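Long-range contacts in Lmo2119 protein (Listeria monocytogenes serovar 1/2a, PDB 5HQH), which is of unknown function and is represented here by its YbbR-like domain, one piece of a longer protein that probably carries a signal sequence: residues Ser8-Ile13 / Thr37-Gly42; Val16-Tyr21 / Phe56-Asp61; Glu71-Val76 / Pro89-Val94. One frame throughout, in Å; residues are numbered along the deposited sequence. Where two conformers were deposited one is given.

Contact 1. Residues Ser8-Ile13 / Thr37-Gly42; sequences SDSEVI and TVTLSG
Six backbone hydrogen bonds zip Asp-9, Glu-11 and Ile-13 to Gly-42, Leu-40 and Val-38, each pair exchanging two in an antiparallel ladder. The innermost pair is short: Ile-13 N lies 2.7 Å from Val-38 O and Val-38 N 2.8 Å from Ile-13 O. At the middle rung Leu-40 N gives Glu-11 O a nearly straight bond of 2.9 Å (173° at the hydrogen). The outermost pair closes with Asp-9 N on Gly-42 O at 2.8 Å. Between these rungs, at the non-hydrogen-bonded pairs, CA-H groups also lean on carbonyls, as Ser-10 CA does on Leu-40 O at 3.2 Å.

The strands have two unlike faces. Asp-9, Glu-11, Ile-13, Val-38 and Leu-40 point to the side covered by helix 44-53. There the Asp-9 and Glu-11 carboxylates leave the strand pair for Gln-48, and Glu-11 also forms a salt bridge with Lys-51. Deeper in, Ile-13 and Leu-40 meet through their CD1 methyls at 3.7 Å, with Phe-56 packed on both. The reverse face carries Ser-10, Val-12, Thr-39 and Ser-41. Here the chi1 of Thr-37, -57°, places OG1 opposite the carbonyl carbon and leaves CG2 opposite the backbone N, from where it reaches Val-12 CG1 at 3.4 Å, tighter than usual for two methyls.

The main-chain bonds hold the register, while the helix-facing side grades from carboxylates tied to Gln-48 and Lys-51 into a buried aliphatic end. For Glu-11, the salt bridge with Lys-51 would favour the charged form.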
ATOM      1  N   SER A   8      19.885  -9.250 -14.046  1.00 38.58           N
ATOM      2  CA  SER A   8      18.539  -8.850 -13.529  1.00 36.20           C
ATOM      3  C   SER A   8      17.907  -9.980 -12.726  1.00 32.88           C
ATOM      4  O   SER A   8      18.063 -11.162 -13.042  1.00 34.92           O
ATOM      5  CB  SER A   8      17.606  -8.409 -14.666  1.00 39.11           C
ATOM      6  OG  SER A   8      17.364  -9.461 -15.579  1.00 41.56           O
ATOM      7  N   ASP A   9      17.194  -9.588 -11.679  1.00 28.16           N
ATOM      8  CA  ASP A   9      16.613 -10.510 -10.722  1.00 25.57           C
ATOM      9  C   ASP A   9      15.164 -10.097 -10.481  1.00 22.92           C
ATOM     10  O   ASP A   9      14.782  -8.967 -10.788  1.00 22.09           O
ATOM     11  CB  ASP A   9      17.436 -10.399  -9.426  1.00 25.60           C
ATOM     12  CG  ASP A   9      17.164 -11.511  -8.434  1.00 26.25           C
ATOM     13  OD1 ASP A   9      16.640 -12.588  -8.816  1.00 26.69           O
ATOM     14  OD2 ASP A   9      17.505 -11.291  -7.243  1.00 27.49           O
ATOM     15  N   SER A  10      14.354 -11.031  -9.981  0.60 21.95           N
ATOM     16  CA  SER A  10      12.928 -10.778  -9.686  0.60 21.28           C
ATOM     17  C   SER A  10      12.438 -11.643  -8.531  0.60 20.10           C
ATOM     18  O   SER A  10      12.764 -12.835  -8.449  0.60 20.81           O
ATOM     19  CB  SER A  10      12.046 -11.018 -10.925  0.60 22.59           C
ATOM     20  OG  SER A  10      10.646 -10.916 -10.621  0.60 22.73           O
ATOM     21  N   GLU A  11      11.632 -11.041  -7.653  1.00 18.20           N
ATOM     22  CA  GLU A  11      11.073 -11.728  -6.494  1.00 16.96           C
ATOM     23  C   GLU A  11       9.616 -11.324  -6.325  1.00 15.27           C
ATOM     24  O   GLU A  11       9.273 -10.159  -6.463  1.00 14.58           O
ATOM     25  CB  GLU A  11      11.835 -11.351  -5.224  1.00 16.75           C
ATOM     26  CG  GLU A  11      13.245 -11.898  -5.116  1.00 18.37           C
ATOM     27  CD  GLU A  11      13.303 -13.389  -4.860  1.00 19.41           C
ATOM     28  OE1 GLU A  11      12.287 -13.964  -4.444  1.00 19.37           O
ATOM     29  OE2 GLU A  11      14.386 -13.979  -5.018  1.00 20.98           O
ATOM     30  N   VAL A  12       8.764 -12.308  -6.055  1.00 14.53           N
ATOM     31  CA  VAL A  12       7.361 -12.082  -5.729  1.00 14.63           C
ATOM     32  C   VAL A  12       7.279 -12.306  -4.222  1.00 14.19           C
ATOM     33  O   VAL A  12       7.601 -13.372  -3.731  1.00 14.86           O
ATOM     34  CB  VAL A  12       6.423 -13.036  -6.499  1.00 16.30           C
ATOM     35  CG1 VAL A  12       4.986 -12.789  -6.087  1.00 16.89           C
ATOM     36  CG2 VAL A  12       6.598 -12.856  -8.002  1.00 17.18           C
ATOM     37  N   ILE A  13       6.887 -11.269  -3.507  1.00 13.16           N
ATOM     38  CA  ILE A  13       6.871 -11.292  -2.049  1.00 13.21           C
ATOM     39  C   ILE A  13       5.414 -11.269  -1.591  1.00 12.82           C
ATOM     40  O   ILE A  13       4.680 -10.322  -1.896  1.00 12.25           O
ATOM     41  CB  ILE A  13       7.659 -10.080  -1.496  1.00 13.42           C
ATOM     42  CG1 ILE A  13       9.103 -10.110  -2.044  1.00 14.57           C
ATOM     43  CG2 ILE A  13       7.656 -10.068   0.028  1.00 13.65           C
ATOM     44  CD1 ILE A  13       9.920  -8.935  -1.645  1.00 15.58           C
ATOM     45  N   THR A  37       0.486  -8.743  -2.385  1.00 10.47           N
ATOM     46  CA  THR A  37       1.659  -9.358  -2.994  1.00 11.34           C
ATOM     47  C   THR A  37       2.434  -8.316  -3.788  1.00 11.41           C
ATOM     48  O   THR A  37       1.865  -7.615  -4.620  1.00 11.44           O
ATOM     49  CB  THR A  37       1.247 -10.505  -3.942  1.00 12.57           C
ATOM     50  OG1 THR A  37       0.482 -11.461  -3.207  1.00 15.03           O
ATOM     51  CG2 THR A  37       2.428 -11.184  -4.575  1.00 13.50           C
ATOM     52  N   VAL A  38       3.748  -8.234  -3.569  1.00 11.17           N
ATOM     53  CA  VAL A  38       4.574  -7.249  -4.261  1.00 11.58           C
ATOM     54  C   VAL A  38       5.590  -7.931  -5.129  1.00 12.20           C
ATOM     55  O   VAL A  38       6.235  -8.885  -4.684  1.00 13.21           O
ATOM     56  CB  VAL A  38       5.326  -6.338  -3.246  1.00 12.08           C
ATOM     57  CG1 VAL A  38       6.238  -5.350  -3.951  1.00 13.14           C
ATOM     58  CG2 VAL A  38       4.324  -5.569  -2.405  1.00 11.84           C
ATOM     59  N   THR A  39       5.706  -7.498  -6.383  1.00 12.29           N
ATOM     60  CA  THR A  39       6.710  -8.030  -7.286  1.00 13.15           C
ATOM     61  C   THR A  39       7.778  -6.963  -7.519  1.00 13.51           C
ATOM     62  O   THR A  39       7.461  -5.817  -7.833  1.00 14.00           O
ATOM     63  CB  THR A  39       6.102  -8.425  -8.647  1.00 14.01           C
ATOM     64  OG1 THR A  39       5.073  -9.377  -8.434  1.00 15.03           O
ATOM     65  CG2 THR A  39       7.157  -9.016  -9.561  1.00 15.13           C
ATOM     66  N   LEU A  40       9.032  -7.357  -7.324  1.00 14.62           N
ATOM     67  CA  LEU A  40      10.210  -6.485  -7.470  1.00 15.37           C
ATOM     68  C   LEU A  40      11.107  -7.032  -8.548  1.00 15.90           C
ATOM     69  O   LEU A  40      11.338  -8.231  -8.553  1.00 15.78           O
ATOM     70  CB  LEU A  40      11.042  -6.502  -6.189  1.00 17.25           C
ATOM     71  CG  LEU A  40      10.360  -6.073  -4.904  1.00 18.00           C
ATOM     72  CD1 LEU A  40      11.337  -6.191  -3.743  1.00 19.95           C
ATOM     73  CD2 LEU A  40       9.838  -4.665  -5.038  1.00 19.03           C
ATOM     74  N   SER A  41      11.640  -6.165  -9.410  1.00 15.27           N
ATOM     75  CA  SER A  41      12.633  -6.604 -10.397  1.00 16.25           C
ATOM     76  C   SER A  41      13.711  -5.539 -10.543  1.00 15.61           C
ATOM     77  O   SER A  41      13.445  -4.340 -10.413  1.00 15.56           O
ATOM     78  CB  SER A  41      11.983  -6.932 -11.724  1.00 18.66           C
ATOM     79  OG  SER A  41      11.500  -5.785 -12.339  1.00 22.31           O
ATOM     80  N   GLY A  42      14.936  -5.976 -10.798  1.00 14.99           N
ATOM     81  CA  GLY A  42      16.053  -5.037 -10.940  1.00 15.52           C
ATOM     82  C   GLY A  42      17.358  -5.723 -10.645  1.00 15.95           C
ATOM     83  O   GLY A  42      17.403  -6.948 -10.659  1.00 16.63           O
TER

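Contact 2. Residues Val16-Tyr21 / Phe56-Asp61; sequences VPVKVY and FTVYAD
Lys-19, Val-20 and Tyr-21 pair with Tyr-59, Ala-60 and Asp-61 as parallel strands of the mixed sheet, their short axes turned 35° against each other. From Lys-19 onward the ladder is regular: Lys-19 N bonds Val-58 O, Ala-60 N bonds Lys-19 O at 2.9 Å, and Tyr-21 N reaches Ala-60 O at 3.0 Å. Toward Pro-17 it opens. Where a fourth bond would continue the series, a water bridges instead, giving a proton to Pro-17 O at 2.7 Å and taking one from Val-58 N at 2.9 Å.

The buried side is apolar. Val-16 CG1 wedges between Val-58 CG2, at 3.8 Å, and the Phe-56 ring, while Val-38 of strand 35-42 packs on both valines. Val-18, Val-20 and Ala-60 continue this face under Ile-32.

The other face is more exposed, yet its tyrosines pack closely. Lys-19 lays CG against Thr-57 CG2, then its bent chain turns away from the pair; Thr-57 OG1 bonds Asp-78. Tyr-59 holds CG between its backbone N and carbonyl carbon (chi1 64°), bringing its ring beside that of Tyr-21. The two planes lie obliquely, 47° apart, and Tyr-21 CE2 rests 3.5 Å from Tyr-59 CB.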
ATOM      1  N   VAL A  16       2.691  -8.834   2.222  1.00  9.57           N
ATOM      2  CA  VAL A  16       3.299  -7.548   2.535  1.00  9.11           C
ATOM      3  C   VAL A  16       2.203  -6.631   3.125  1.00  8.83           C
ATOM      4  O   VAL A  16       1.144  -6.470   2.524  1.00  9.18           O
ATOM      5  CB  VAL A  16       3.856  -6.903   1.275  1.00  9.28           C
ATOM      6  CG1 VAL A  16       4.339  -5.525   1.573  1.00  9.80           C
ATOM      7  CG2 VAL A  16       4.962  -7.737   0.698  1.00  9.80           C
ATOM      8  N   PRO A  17       2.451  -6.030   4.292  1.00  8.73           N
ATOM      9  CA  PRO A  17       1.417  -5.173   4.881  1.00  9.18           C
ATOM     10  C   PRO A  17       1.169  -3.903   4.084  1.00  9.33           C
ATOM     11  O   PRO A  17       2.066  -3.398   3.379  1.00  9.77           O
ATOM     12  CB  PRO A  17       1.982  -4.857   6.259  1.00  9.82           C
ATOM     13  CG  PRO A  17       3.429  -5.018   6.141  1.00 10.24           C
ATOM     14  CD  PRO A  17       3.659  -6.100   5.136  1.00  9.45           C
ATOM     15  N   VAL A  18      -0.042  -3.380   4.211  1.00  9.89           N
ATOM     16  CA  VAL A  18      -0.422  -2.117   3.594  1.00 10.56           C
ATOM     17  C   VAL A  18      -0.741  -1.087   4.674  1.00 11.44           C
ATOM     18  O   VAL A  18      -1.622  -1.320   5.510  1.00 11.75           O
ATOM     19  CB  VAL A  18      -1.673  -2.269   2.715  1.00 11.13           C
ATOM     20  CG1 VAL A  18      -2.042  -0.921   2.096  1.00 12.35           C
ATOM     21  CG2 VAL A  18      -1.479  -3.322   1.637  1.00 11.08           C
ATOM     22  N   LYS A  19      -0.006   0.017   4.680  1.00 10.50           N
ATOM     23  CA  LYS A  19      -0.229   1.126   5.574  1.00 11.68           C
ATOM     24  C   LYS A  19      -1.323   1.994   4.958  1.00 10.82           C
ATOM     25  O   LYS A  19      -1.487   2.039   3.735  1.00 10.68           O
ATOM     26  CB  LYS A  19       1.054   1.963   5.739  1.00 14.22           C
ATOM     27  CG  LYS A  19       2.238   1.179   6.254  1.00 17.55           C
ATOM     28  CD  LYS A  19       2.194   0.981   7.735  1.00 20.41           C
ATOM     29  CE  LYS A  19       3.380   0.160   8.227  1.00 22.75           C
ATOM     30  NZ  LYS A  19       3.166  -1.306   7.958  1.00 24.78           N
ATOM     31  N   VAL A  20      -2.084   2.697   5.808  0.70 10.56           N
ATOM     32  CA  VAL A  20      -3.179   3.544   5.352  0.70 10.87           C
ATOM     33  C   VAL A  20      -3.095   4.901   6.047  0.70 10.75           C
ATOM     34  O   VAL A  20      -3.139   4.961   7.253  0.70 10.62           O
ATOM     35  CB  VAL A  20      -4.568   2.921   5.663  0.70 11.42           C
ATOM     36  CG1 VAL A  20      -5.641   3.673   4.864  0.70 11.07           C
ATOM     37  CG2 VAL A  20      -4.600   1.439   5.338  0.70 11.76           C
ATOM     38  N   TYR A  21      -3.004   5.969   5.255  1.00 10.34           N
ATOM     39  CA  TYR A  21      -2.824   7.323   5.733  1.00 10.54           C
ATOM     40  C   TYR A  21      -4.068   8.136   5.455  1.00 10.64           C
ATOM     41  O   TYR A  21      -4.593   8.105   4.346  1.00 10.76           O
ATOM     42  CB  TYR A  21      -1.613   7.965   5.043  1.00 11.08           C
ATOM     43  CG  TYR A  21      -0.340   7.189   5.144  1.00 11.50           C
ATOM     44  CD1 TYR A  21       0.158   6.752   6.355  1.00 11.77           C
ATOM     45  CD2 TYR A  21       0.424   6.928   4.005  1.00 12.49           C
ATOM     46  CE1 TYR A  21       1.378   6.042   6.415  1.00 12.90           C
ATOM     47  CE2 TYR A  21       1.614   6.239   4.056  1.00 13.65           C
ATOM     48  CZ  TYR A  21       2.101   5.794   5.252  1.00 13.49           C
ATOM     49  OH  TYR A  21       3.330   5.087   5.265  1.00 16.17           O
ATOM     50  N   PHE A  56      10.750  -1.491   2.188  1.00 12.34           N
ATOM     51  CA  PHE A  56       9.850  -0.663   1.362  1.00 12.25           C
ATOM     52  C   PHE A  56       8.495  -0.663   2.045  1.00 11.94           C
ATOM     53  O   PHE A  56       8.209  -1.509   2.904  1.00 12.12           O
ATOM     54  CB  PHE A  56       9.743  -1.184  -0.048  1.00 11.95           C
ATOM     55  CG  PHE A  56       9.369  -2.648  -0.139  1.00 12.00           C
ATOM     56  CD1 PHE A  56       8.036  -3.026  -0.185  1.00 13.33           C
ATOM     57  CD2 PHE A  56      10.339  -3.659  -0.169  1.00 12.46           C
ATOM     58  CE1 PHE A  56       7.688  -4.363  -0.222  1.00 12.77           C
ATOM     59  CE2 PHE A  56       9.991  -4.983  -0.204  1.00 12.82           C
ATOM     60  CZ  PHE A  56       8.645  -5.342  -0.257  1.00 13.17           C
ATOM     61  N   THR A  57       7.663   0.298   1.667  1.00 10.62           N
ATOM     62  CA  THR A  57       6.362   0.516   2.304  1.00 10.35           C
ATOM     63  C   THR A  57       5.280   0.622   1.275  1.00  9.14           C
ATOM     64  O   THR A  57       5.346   1.499   0.429  1.00  8.92           O
ATOM     65  CB  THR A  57       6.391   1.835   3.088  1.00 10.80           C
ATOM     66  OG1 THR A  57       7.462   1.783   4.062  1.00 14.15           O
ATOM     67  CG2 THR A  57       5.068   2.112   3.751  1.00 11.89           C
ATOM     68  N   VAL A  58       4.288  -0.286   1.323  1.00  8.78           N
ATOM     69  CA  VAL A  58       3.113  -0.222   0.462  1.00  8.35           C
ATOM     70  C   VAL A  58       2.049   0.544   1.234  1.00  7.77           C
ATOM     71  O   VAL A  58       1.856   0.291   2.420  1.00  8.85           O
ATOM     72  CB  VAL A  58       2.569  -1.618   0.117  1.00  8.70           C
ATOM     73  CG1 VAL A  58       1.348  -1.504  -0.785  1.00  9.22           C
ATOM     74  CG2 VAL A  58       3.648  -2.453  -0.549  1.00  9.60           C
ATOM     75  N   TYR A  59       1.418   1.507   0.571  1.00  7.63           N
ATOM     76  CA  TYR A  59       0.445   2.341   1.244  1.00  7.90           C
ATOM     77  C   TYR A  59      -0.716   2.778   0.373  1.00  8.07           C
ATOM     78  O   TYR A  59      -0.604   2.915  -0.844  1.00  8.47           O
ATOM     79  CB  TYR A  59       1.120   3.573   1.839  1.00  7.95           C
ATOM     80  CG  TYR A  59       1.761   4.556   0.859  1.00  7.96           C
ATOM     81  CD1 TYR A  59       3.011   4.295   0.322  1.00  7.93           C
ATOM     82  CD2 TYR A  59       1.167   5.784   0.549  1.00  8.81           C
ATOM     83  CE1 TYR A  59       3.619   5.178  -0.532  1.00  8.29           C
ATOM     84  CE2 TYR A  59       1.797   6.683  -0.309  1.00  8.54           C
ATOM     85  CZ  TYR A  59       3.035   6.381  -0.822  1.00  8.67           C
ATOM     86  OH  TYR A  59       3.665   7.303  -1.644  1.00  9.42           O
ATOM     87  N   ALA A  60      -1.830   3.037   1.062  1.00  9.20           N
ATOM     88  CA  ALA A  60      -3.016   3.676   0.499  1.00 10.10           C
ATOM     89  C   ALA A  60      -3.049   5.068   1.132  1.00 10.11           C
ATOM     90  O   ALA A  60      -3.212   5.202   2.343  1.00 10.53           O
ATOM     91  CB  ALA A  60      -4.303   2.898   0.817  1.00 11.29           C
ATOM     92  N   ASP A  61      -2.941   6.107   0.299  1.00  9.60           N
ATOM     93  CA  ASP A  61      -2.999   7.483   0.799  1.00 10.55           C
ATOM     94  C   ASP A  61      -4.390   8.054   0.589  1.00 10.75           C
ATOM     95  O   ASP A  61      -4.798   8.358  -0.540  1.00 12.25           O
ATOM     96  CB  ASP A  61      -1.980   8.367   0.125  1.00 11.37           C
ATOM     97  CG  ASP A  61      -1.844   9.710   0.815  1.00 13.15           C
ATOM     98  OD1 ASP A  61      -2.547   9.998   1.803  1.00 14.38           O
ATOM     99  OD2 ASP A  61      -1.005  10.521   0.402  1.00 14.21           O
TER
HETATM  100  O   HOH W   1       4.504  -2.255   3.447  1.00 11.11           O

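Contact 3. Residues Glu71-Val76 / Pro89-Val94; sequences EVKLQV and PATVNV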
ATOM      1  N   GLU A  71     -12.335   4.198  -4.578  1.00 13.76           N
ATOM      2  CA  GLU A  71     -11.249   3.270  -4.891  1.00 13.90           C
ATOM      3  C   GLU A  71      -9.934   4.014  -4.797  1.00 13.66           C
ATOM      4  O   GLU A  71      -9.880   5.226  -5.007  1.00 13.72           O
ATOM      5  CB  GLU A  71     -11.406   2.707  -6.271  1.00 14.42           C
ATOM      6  CG  GLU A  71     -12.575   1.750  -6.371  1.00 15.44           C
ATOM      7  CD  GLU A  71     -12.967   1.531  -7.789  1.00 16.79           C
ATOM      8  OE1 GLU A  71     -12.096   1.006  -8.549  1.00 18.10           O
ATOM      9  OE2 GLU A  71     -14.108   1.865  -8.139  1.00 17.45           O
ATOM     10  N   VAL A  72      -8.881   3.276  -4.497  1.00 12.98           N
ATOM     11  CA  VAL A  72      -7.549   3.879  -4.312  1.00 13.21           C
ATOM     12  C   VAL A  72      -6.460   2.982  -4.862  1.00 12.20           C
ATOM     13  O   VAL A  72      -6.464   1.779  -4.637  1.00 12.33           O
ATOM     14  CB  VAL A  72      -7.277   4.229  -2.822  1.00 13.79           C
ATOM     15  CG1 VAL A  72      -7.296   2.995  -1.922  1.00 14.98           C
ATOM     16  CG2 VAL A  72      -5.957   4.976  -2.657  1.00 14.80           C
ATOM     17  N   LYS A  73      -5.530   3.572  -5.622  1.00 11.83           N
ATOM     18  CA  LYS A  73      -4.379   2.821  -6.121  1.00 11.63           C
ATOM     19  C   LYS A  73      -3.295   2.777  -5.028  1.00 11.05           C
ATOM     20  O   LYS A  73      -2.950   3.786  -4.435  1.00 11.22           O
ATOM     21  CB  LYS A  73      -3.773   3.491  -7.367  1.00 13.35           C
ATOM     22  CG  LYS A  73      -2.601   2.714  -7.963  1.00 14.58           C
ATOM     23  CD  LYS A  73      -2.080   3.338  -9.237  1.00 17.31           C
ATOM     24  CE  LYS A  73      -0.775   2.707  -9.665  1.00 19.52           C
ATOM     25  NZ  LYS A  73      -0.855   1.264  -9.944  1.00 20.70           N
ATOM     26  N   LEU A  74      -2.752   1.589  -4.803  1.00 10.22           N
ATOM     27  CA  LEU A  74      -1.682   1.388  -3.829  1.00 10.33           C
ATOM     28  C   LEU A  74      -0.355   1.874  -4.365  1.00 10.39           C
ATOM     29  O   LEU A  74      -0.027   1.712  -5.524  1.00 12.14           O
ATOM     30  CB  LEU A  74      -1.620  -0.094  -3.435  1.00 10.46           C
ATOM     31  CG  LEU A  74      -2.908  -0.639  -2.787  1.00 11.05           C
ATOM     32  CD1 LEU A  74      -2.671  -2.061  -2.360  1.00 11.55           C
ATOM     33  CD2 LEU A  74      -3.376   0.225  -1.615  1.00 10.99           C
ATOM     34  N   GLN A  75       0.400   2.535  -3.487  1.00  9.19           N
ATOM     35  CA  GLN A  75       1.700   3.131  -3.823  1.00  9.37           C
ATOM     36  C   GLN A  75       2.807   2.429  -3.061  1.00  8.90           C
ATOM     37  O   GLN A  75       2.543   1.740  -2.075  1.00  8.54           O
ATOM     38  CB  GLN A  75       1.670   4.609  -3.501  1.00  9.58           C
ATOM     39  CG  GLN A  75       0.685   5.410  -4.336  1.00  9.96           C
ATOM     40  CD  GLN A  75       0.649   6.851  -3.925  1.00 10.17           C
ATOM     41  OE1 GLN A  75      -0.271   7.307  -3.211  1.00 11.87           O
ATOM     42  NE2 GLN A  75       1.669   7.579  -4.294  1.00  9.79           N
ATOM     43  N   VAL A  76       4.047   2.680  -3.480  1.00  8.83           N
ATOM     44  CA  VAL A  76       5.222   2.113  -2.819  1.00  9.10           C
ATOM     45  C   VAL A  76       6.253   3.214  -2.622  1.00  8.99           C
ATOM     46  O   VAL A  76       6.551   4.008  -3.537  1.00  9.16           O
ATOM     47  CB  VAL A  76       5.854   0.949  -3.582  1.00 10.14           C
ATOM     48  CG1 VAL A  76       6.975   0.316  -2.753  1.00 10.46           C
ATOM     49  CG2 VAL A  76       4.808  -0.073  -3.992  1.00 10.53           C
ATOM     50  N   PRO A  89      -3.403  -6.771  -5.075  1.00 12.66           N
ATOM     51  CA  PRO A  89      -4.088  -5.949  -6.067  1.00 12.67           C
ATOM     52  C   PRO A  89      -3.507  -4.541  -6.219  1.00 12.46           C
ATOM     53  O   PRO A  89      -2.967  -3.986  -5.250  1.00 12.63           O
ATOM     54  CB  PRO A  89      -5.495  -5.812  -5.456  1.00 12.59           C
ATOM     55  CG  PRO A  89      -5.259  -5.873  -4.001  1.00 12.48           C
ATOM     56  CD  PRO A  89      -4.214  -6.941  -3.857  1.00 12.60           C
ATOM     57  N   ALA A  90      -3.586  -3.981  -7.426  1.00 12.25           N
ATOM     58  CA  ALA A  90      -3.049  -2.625  -7.662  1.00 11.92           C
ATOM     59  C   ALA A  90      -3.939  -1.532  -7.119  1.00 12.04           C
ATOM     60  O   ALA A  90      -3.446  -0.514  -6.680  1.00 11.75           O
ATOM     61  CB  ALA A  90      -2.824  -2.396  -9.141  1.00 12.39           C
ATOM     62  N   THR A  91      -5.239  -1.773  -7.115  0.70 12.15           N
ATOM     63  CA  THR A  91      -6.195  -0.798  -6.664  0.70 12.72           C
ATOM     64  C   THR A  91      -7.165  -1.546  -5.784  0.70 12.56           C
ATOM     65  O   THR A  91      -7.380  -2.742  -5.999  0.70 12.92           O
ATOM     66  CB  THR A  91      -6.889  -0.134  -7.886  0.70 13.29           C
ATOM     67  OG1 THR A  91      -5.909   0.361  -8.806  0.70 14.38           O
ATOM     68  CG2 THR A  91      -7.781   1.008  -7.487  0.70 13.71           C
ATOM     69  N   VAL A  92      -7.744  -0.842  -4.819  1.00 12.08           N
ATOM     70  CA  VAL A  92      -8.705  -1.421  -3.845  1.00 11.93           C
ATOM     71  C   VAL A  92      -9.863  -0.506  -3.548  1.00 12.43           C
ATOM     72  O   VAL A  92      -9.739   0.708  -3.696  1.00 12.89           O
ATOM     73  CB  VAL A  92      -7.956  -1.778  -2.519  1.00 12.88           C
ATOM     74  CG1 VAL A  92      -6.816  -2.736  -2.815  1.00 13.19           C
ATOM     75  CG2 VAL A  92      -7.421  -0.558  -1.825  1.00 12.96           C
ATOM     76  N   ASN A  93     -10.999  -1.110  -3.155  0.70 12.43           N
ATOM     77  CA  ASN A  93     -12.193  -0.368  -2.718  0.70 12.43           C
ATOM     78  C   ASN A  93     -12.038   0.016  -1.265  0.70 13.04           C
ATOM     79  O   ASN A  93     -11.587  -0.779  -0.459  0.70 15.04           O
ATOM     80  CB  ASN A  93     -13.504  -1.177  -2.882  0.70 12.61           C
ATOM     81  CG  ASN A  93     -13.995  -1.209  -4.302  0.70 12.69           C
ATOM     82  OD1 ASN A  93     -14.918  -0.465  -4.684  0.70 13.55           O
ATOM     83  ND2 ASN A  93     -13.394  -2.030  -5.089  0.70 12.55           N
ATOM     84  N   VAL A  94     -12.455   1.230  -0.953  0.70 13.41           N
ATOM     85  CA  VAL A  94     -12.388   1.723   0.402  0.70 13.76           C
ATOM     86  C   VAL A  94     -13.683   2.378   0.748  0.70 13.57           C
ATOM     87  O   VAL A  94     -14.450   2.869  -0.087  0.70 14.47           O
ATOM     88  CB  VAL A  94     -11.252   2.728   0.629  0.70 15.53           C
ATOM     89  CG1 VAL A  94      -9.959   2.088   0.205  0.70 16.04           C
ATOM     90  CG2 VAL A  94     -11.474   4.016  -0.127  0.70 15.73           C
TER
HETATM   91  O   HOH W   2     -16.532   0.824  -6.839  1.00 13.08           O
HETATM   92  O   HOH W   3      -0.689  -0.211  -7.270  1.00 12.18           O
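The side chains of Val-72 and Val-92 run alongside one another at the apolar centre of this antiparallel hairpin pairing. Val-72 CG1 touches Val-92 CG2 at 3.6 Å; Val-94, which adopts two positions, can bring CG1 against the same Val-72 methyl in one of them. Each of the two meeting methyls, Val-72 CG1 (chi1 62°) and Val-92 CG2, stands between its own backbone N and carbonyl carbon, which turns them toward one another. Leu-74 extends the patch, setting CD2 4.1 Å from Val-92 CG2 and CD1 against Pro-89 O.

Beneath these side chains the backbones share three bonds. Val-72 and Val-92 exchange a pair, with Val-72 N 2.8 Å from Val-92 O. Leu-74 N donates to Ala-90 O at 2.9 Å, the last bond of the pairing.

The opposite face is polar and largely exposed. In one of the two positions of Asn-93, and so with less certainty, its amide lies beside the Glu-71 carboxylate with the planes 22° apart. No direct bond joins their ends; in that position one water donates to both, to Glu-71 OE2 at 2.9 Å and to Asn-93 OD1 at 3.0 Å. Further along, the Lys-73 chain passes over Ala-90 O and bends at its tip, so that NZ donates to a second water. That water in turn donates to Leu-74 O and, at 2.8 Å, to Ala-90 O, which is therefore gripped twice.

Within the sheet, strand 68-77 lies between 84-98 and 57-61, where Ala-60 packs on Val-72 and Leu-74. Ile-32 and Pro-33 cover Val-92, and Val-36 of strand 35-42 touches Leu-74 and Pro-89, the latter preceded by a cis peptide bond.

In the fold
All three contacts belong to one curled mixed sheet. Contacts 1 and 2 both use the long strand 9-21, at its two ends, and their segments alternate along the chain. Their centres are about 17 Å apart, yet their apolar faces run into each other. Contact 2 is central, with a valine-rich buried face and a tyrosine-bearing outer one; it also joins contact 3 through adjacent strands, where Tyr-59 O probably accepts a bond from Gln-75 N. Contact 1 is peripheral and only partly buried, with helix-bound carboxylates on its covered face. Contact 3 has the more exposed polar face, where waters link side chains and backbone. Contacts 1 and 3 do not touch.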